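Local coordinates for putative lipoprotein (Campylobacter jejuni subsp. jejuni, PDB 2G5G), which probably serves in bacterial heme transport, binding two cofacial hemes through tyrosine ligands as it dimerises, at residues F32-I45 / V61-S73. Sequence-based numbering, arbitrary orientation.
Sequences FEDMILELLKADVI and VMIFNALEGNLSS
Helix 32-39 crosses helix 61-73 at -55°, with axes 10.1 Å apart at their closest, and Ile-36 lies nearest Leu-67 along the backbones. The two helices pack against the mixed sheet of the α/β ChaN fold, with one knob-into-hole between them at Ile-63. Strand 44-49, which follows helix 32-39, lies inside that sheet. No hydrogen bond joins the two segments; the contact is mostly packing of apolar side chains.

Ile-63 is the knob. It sits among Phe-32, Met-35, Ile-36 and Leu-39, and its CG1 lies 3.9 Å from Phe-32 CE1. The edge of the Phe-32 ring meets helix 61-73, with Phe-32 CZ 3.4 Å from Met-62 O. Its CG is anti to the backbone N (chi1 -178°), which carries the ring across to the Met-62 carbonyl and Ala-66 CB. Ile-36 CD1 rests on that same methyl, 3.8 Å from Ala-66 CB.

Leu-67 packs between the 32-40 segment and strand 44-49. Its CD2 packs against Leu-39 CB and Leu-40, while CD1 meets Ile-45 CD1 of the strand tip to tip at 4.0 Å. The helix is thereby joined to the sheet as well as to its neighbour. Leu-39 and Met-35 also touch Tyr-260 of strand 260-264.

A type I turn from Leu-39 to Ala-42 leads toward strand 44-49. Leu-40 slides past Leu-67 and Leu-71 in the opposite direction, and its CD1 lies 3.7 Å from Leu-71 CG. CG and CD2 of Leu-40 lie against the Asn-70 amide, with Leu-40 CG 3.5 Å from Asn-70 ND2.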
loop_
_atom_site.group_PDB
_atom_site.type_symbol
_atom_site.label_atom_id
_atom_site.label_comp_id
_atom_site.label_asym_id
_atom_site.label_seq_id
_atom_site.Cartn_x
_atom_site.Cartn_y
_atom_site.Cartn_z
ATOM N N PHE A 32 -6.612 14.822 38.067
ATOM C CA PHE A 32 -6.909 15.447 36.789
ATOM C C PHE A 32 -6.658 16.973 36.821
ATOM O O PHE A 32 -5.954 17.477 35.950
ATOM C CB PHE A 32 -8.341 15.094 36.331
ATOM C CG PHE A 32 -8.713 15.676 34.992
ATOM C CD1 PHE A 32 -8.607 14.923 33.844
ATOM C CD2 PHE A 32 -9.177 16.992 34.894
ATOM C CE1 PHE A 32 -8.946 15.464 32.609
ATOM C CE2 PHE A 32 -9.518 17.537 33.664
ATOM C CZ PHE A 32 -9.406 16.758 32.519
ATOM N N GLU A 33 -7.188 17.679 37.831
ATOM C CA GLU A 33 -6.959 19.135 38.007
ATOM C C GLU A 33 -5.455 19.476 38.098
ATOM O O GLU A 33 -5.002 20.388 37.423
ATOM C CB GLU A 33 -7.668 19.652 39.267
ATOM C CG GLU A 33 -8.649 20.820 39.052
ATOM C CD GLU A 33 -9.248 21.332 40.385
ATOM O OE1 GLU A 33 -10.478 21.187 40.604
ATOM O OE2 GLU A 33 -8.477 21.869 41.213
ATOM N N ASP A 34 -4.705 18.764 38.952
ATOM C CA ASP A 34 -3.244 18.948 39.050
ATOM C C ASP A 34 -2.481 18.625 37.742
ATOM O O ASP A 34 -1.498 19.301 37.434
ATOM C CB ASP A 34 -2.645 18.149 40.217
ATOM C CG ASP A 34 -2.986 18.760 41.588
ATOM O OD1 ASP A 34 -3.688 19.806 41.664
ATOM O OD2 ASP A 34 -2.540 18.195 42.587
HETATM N N MSE A 35 -2.920 17.630 36.983
HETATM C CA MSE A 35 -2.313 17.383 35.651
HETATM C C MSE A 35 -2.561 18.600 34.735
HETATM O O MSE A 35 -1.636 19.090 34.082
HETATM C CB MSE A 35 -2.823 16.110 34.981
HETATM C CG MSE A 35 -2.162 15.852 33.647
HETATM SE SE MSE A 35 -3.011 14.533 32.574
HETATM C CE MSE A 35 -4.798 15.311 32.266
ATOM N N ILE A 36 -3.801 19.080 34.701
ATOM C CA ILE A 36 -4.130 20.279 33.923
ATOM C C ILE A 36 -3.244 21.481 34.247
ATOM O O ILE A 36 -2.739 22.137 33.332
ATOM C CB ILE A 36 -5.647 20.649 34.058
ATOM C CG1 ILE A 36 -6.541 19.513 33.491
ATOM C CG2 ILE A 36 -5.951 22.025 33.447
ATOM C CD1 ILE A 36 -6.380 19.195 32.005
ATOM N N LEU A 37 -3.049 21.775 35.535
ATOM C CA LEU A 37 -2.221 22.912 35.934
ATOM C C LEU A 37 -0.806 22.752 35.376
ATOM O O LEU A 37 -0.190 23.719 34.926
ATOM C CB LEU A 37 -2.201 23.079 37.463
ATOM C CG LEU A 37 -3.546 23.314 38.170
ATOM C CD1 LEU A 37 -3.369 23.428 39.692
ATOM C CD2 LEU A 37 -4.246 24.542 37.605
ATOM N N GLU A 38 -0.308 21.523 35.350
ATOM C CA GLU A 38 1.015 21.279 34.744
ATOM C C GLU A 38 1.009 21.412 33.231
ATOM O O GLU A 38 1.919 22.013 32.662
ATOM C CB GLU A 38 1.569 19.910 35.165
ATOM C CG GLU A 38 1.661 19.720 36.680
ATOM C CD GLU A 38 2.482 20.791 37.347
ATOM O OE1 GLU A 38 3.529 21.196 36.810
ATOM O OE2 GLU A 38 2.080 21.258 38.426
ATOM N N LEU A 39 -0.009 20.863 32.574
ATOM C CA LEU A 39 -0.098 20.926 31.102
ATOM C C LEU A 39 -0.177 22.349 30.589
ATOM O O LEU A 39 0.357 22.668 29.526
ATOM C CB LEU A 39 -1.321 20.158 30.581
ATOM C CG LEU A 39 -1.405 18.642 30.836
ATOM C CD1 LEU A 39 -2.558 18.096 30.070
ATOM C CD2 LEU A 39 -0.116 17.937 30.409
ATOM N N LEU A 40 -0.843 23.197 31.352
ATOM C CA LEU A 40 -0.980 24.605 31.003
ATOM C C LEU A 40 0.383 25.319 30.887
ATOM O O LEU A 40 0.503 26.331 30.202
ATOM C CB LEU A 40 -1.810 25.275 32.109
ATOM C CG LEU A 40 -3.280 25.673 31.889
ATOM C CD1 LEU A 40 -3.920 25.347 30.523
ATOM C CD2 LEU A 40 -4.180 25.337 33.080
ATOM N N LYS A 41 1.398 24.789 31.560
ATOM C CA LYS A 41 2.756 25.349 31.523
ATOM C C LYS A 41 3.491 25.055 30.191
ATOM O O LYS A 41 4.461 25.727 29.836
ATOM C CB LYS A 41 3.580 24.798 32.671
ATOM C CG LYS A 41 2.974 25.038 34.044
ATOM C CD LYS A 41 3.846 24.408 35.124
ATOM C CE LYS A 41 3.448 24.975 36.503
ATOM N NZ LYS A 41 4.055 24.157 37.580
ATOM N N ALA A 42 3.037 24.034 29.481
ATOM C CA ALA A 42 3.721 23.566 28.276
ATOM C C ALA A 42 3.364 24.435 27.093
ATOM O O ALA A 42 2.312 25.066 27.085
ATOM C CB ALA A 42 3.380 22.097 27.998
ATOM N N ASP A 43 4.257 24.490 26.099
ATOM C CA ASP A 43 3.943 25.126 24.812
ATOM C C ASP A 43 3.319 24.161 23.802
ATOM O O ASP A 43 2.532 24.572 22.937
ATOM C CB ASP A 43 5.217 25.767 24.197
ATOM C CG ASP A 43 5.862 26.753 25.147
ATOM O OD1 ASP A 43 5.186 27.743 25.446
ATOM O OD2 ASP A 43 6.982 26.510 25.648
ATOM N N VAL A 44 3.718 22.904 23.905
ATOM C CA VAL A 44 3.233 21.834 23.040
ATOM C C VAL A 44 2.776 20.664 23.928
ATOM O O VAL A 44 3.555 20.132 24.727
ATOM C CB VAL A 44 4.348 21.320 22.106
ATOM C CG1 VAL A 44 3.834 20.168 21.251
ATOM C CG2 VAL A 44 4.911 22.488 21.222
ATOM N N ILE A 45 1.542 20.254 23.757
ATOM C CA ILE A 45 1.010 19.138 24.524
ATOM C C ILE A 45 0.720 18.048 23.516
ATOM O O ILE A 45 -0.093 18.237 22.611
ATOM C CB ILE A 45 -0.295 19.519 25.295
ATOM C CG1 ILE A 45 -0.004 20.592 26.343
ATOM C CG2 ILE A 45 -0.898 18.276 25.982
ATOM C CD1 ILE A 45 -1.189 21.535 26.618
ATOM N N VAL A 61 -11.892 14.927 25.132
ATOM C CA VAL A 61 -12.849 16.011 25.367
ATOM C C VAL A 61 -12.671 16.636 26.744
ATOM O O VAL A 61 -12.664 17.861 26.870
ATOM C CB VAL A 61 -14.331 15.539 25.092
ATOM C CG1 VAL A 61 -15.361 16.573 25.579
ATOM C CG2 VAL A 61 -14.523 15.206 23.636
HETATM N N MSE A 62 -12.473 15.805 27.766
HETATM C CA MSE A 62 -12.283 16.287 29.124
HETATM C C MSE A 62 -11.034 17.140 29.250
HETATM O O MSE A 62 -11.057 18.218 29.867
HETATM C CB MSE A 62 -12.191 15.106 30.099
HETATM C CG MSE A 62 -13.507 14.336 30.232
HETATM SE SE MSE A 62 -13.243 12.731 31.356
HETATM C CE MSE A 62 -12.329 13.565 32.852
ATOM N N ILE A 63 -9.933 16.646 28.687
ATOM C CA ILE A 63 -8.653 17.369 28.776
ATOM C C ILE A 63 -8.781 18.667 27.942
ATOM O O ILE A 63 -8.468 19.744 28.428
ATOM C CB ILE A 63 -7.492 16.520 28.231
ATOM C CG1 ILE A 63 -7.300 15.258 29.078
ATOM C CG2 ILE A 63 -6.173 17.382 28.168
ATOM C CD1 ILE A 63 -6.429 14.174 28.374
ATOM N N PHE A 64 -9.219 18.550 26.693
ATOM C CA PHE A 64 -9.383 19.774 25.881
ATOM C C PHE A 64 -10.234 20.822 26.612
ATOM O O PHE A 64 -9.815 21.966 26.758
ATOM C CB PHE A 64 -9.906 19.494 24.466
ATOM C CG PHE A 64 -10.163 20.748 23.642
ATOM C CD1 PHE A 64 -11.464 21.202 23.456
ATOM C CD2 PHE A 64 -9.110 21.499 23.104
ATOM C CE1 PHE A 64 -11.726 22.359 22.727
ATOM C CE2 PHE A 64 -9.366 22.672 22.377
ATOM C CZ PHE A 64 -10.678 23.095 22.176
ATOM N N ASN A 65 -11.413 20.424 27.079
ATOM C CA ASN A 65 -12.315 21.357 27.747
ATOM C C ASN A 65 -11.643 22.066 28.904
ATOM O O ASN A 65 -11.861 23.266 29.087
ATOM C CB ASN A 65 -13.575 20.651 28.275
ATOM C CG ASN A 65 -14.653 20.429 27.206
ATOM O OD1 ASN A 65 -14.551 20.839 26.048
ATOM N ND2 ASN A 65 -15.704 19.759 27.618
ATOM N N ALA A 66 -10.863 21.350 29.726
ATOM C CA ALA A 66 -10.290 22.012 30.908
ATOM C C ALA A 66 -9.207 23.016 30.491
ATOM O O ALA A 66 -9.047 24.098 31.100
ATOM C CB ALA A 66 -9.736 20.992 31.912
ATOM N N LEU A 67 -8.453 22.658 29.459
ATOM C CA LEU A 67 -7.352 23.523 29.040
ATOM C C LEU A 67 -7.919 24.763 28.338
ATOM O O LEU A 67 -7.447 25.858 28.577
ATOM C CB LEU A 67 -6.424 22.778 28.087
ATOM C CG LEU A 67 -5.618 21.567 28.582
ATOM C CD1 LEU A 67 -5.066 20.841 27.354
ATOM C CD2 LEU A 67 -4.483 21.997 29.439
ATOM N N GLU A 68 -8.904 24.546 27.469
ATOM C CA GLU A 68 -9.576 25.597 26.666
ATOM C C GLU A 68 -10.217 26.641 27.557
ATOM O O GLU A 68 -10.059 27.844 27.319
ATOM C CB GLU A 68 -10.617 24.980 25.700
ATOM C CG GLU A 68 -11.605 25.964 24.968
ATOM C CD GLU A 68 -10.885 26.979 24.107
ATOM O OE1 GLU A 68 -9.646 26.818 23.913
ATOM O OE2 GLU A 68 -11.551 27.936 23.626
ATOM N N GLY A 69 -10.931 26.171 28.578
ATOM C CA GLY A 69 -11.614 27.052 29.525
ATOM C C GLY A 69 -10.642 27.954 30.259
ATOM O O GLY A 69 -10.836 29.184 30.357
ATOM N N ASN A 70 -9.574 27.375 30.779
ATOM C CA ASN A 70 -8.581 28.179 31.467
ATOM C C ASN A 70 -7.899 29.195 30.538
ATOM O O ASN A 70 -7.728 30.340 30.901
ATOM C CB ASN A 70 -7.519 27.301 32.133
ATOM C CG ASN A 70 -6.435 28.125 32.784
ATOM O OD1 ASN A 70 -6.521 28.462 33.970
ATOM N ND2 ASN A 70 -5.424 28.496 32.002
ATOM N N LEU A 71 -7.504 28.758 29.350
ATOM C CA LEU A 71 -6.722 29.624 28.471
ATOM C C LEU A 71 -7.571 30.735 27.848
ATOM O O LEU A 71 -7.155 31.896 27.783
ATOM C CB LEU A 71 -6.029 28.783 27.422
ATOM C CG LEU A 71 -4.942 27.904 28.077
ATOM C CD1 LEU A 71 -4.489 26.873 27.064
ATOM C CD2 LEU A 71 -3.761 28.716 28.748
ATOM N N SER A 72 -8.791 30.413 27.462
ATOM C CA SER A 72 -9.662 31.449 26.910
ATOM C C SER A 72 -9.998 32.520 27.975
ATOM O O SER A 72 -10.075 33.721 27.679
ATOM C CB SER A 72 -10.905 30.810 26.299
ATOM O OG SER A 72 -11.671 30.221 27.325
ATOM N N SER A 73 -10.168 32.096 29.211
ATOM C CA SER A 73 -10.466 33.032 30.278
ATOM C C SER A 73 -9.290 34.003 30.527
ATOM O O SER A 73 -9.464 35.075 31.094
ATOM C CB SER A 73 -10.849 32.253 31.524
ATOM O OG SER A 73 -9.715 31.823 32.224
#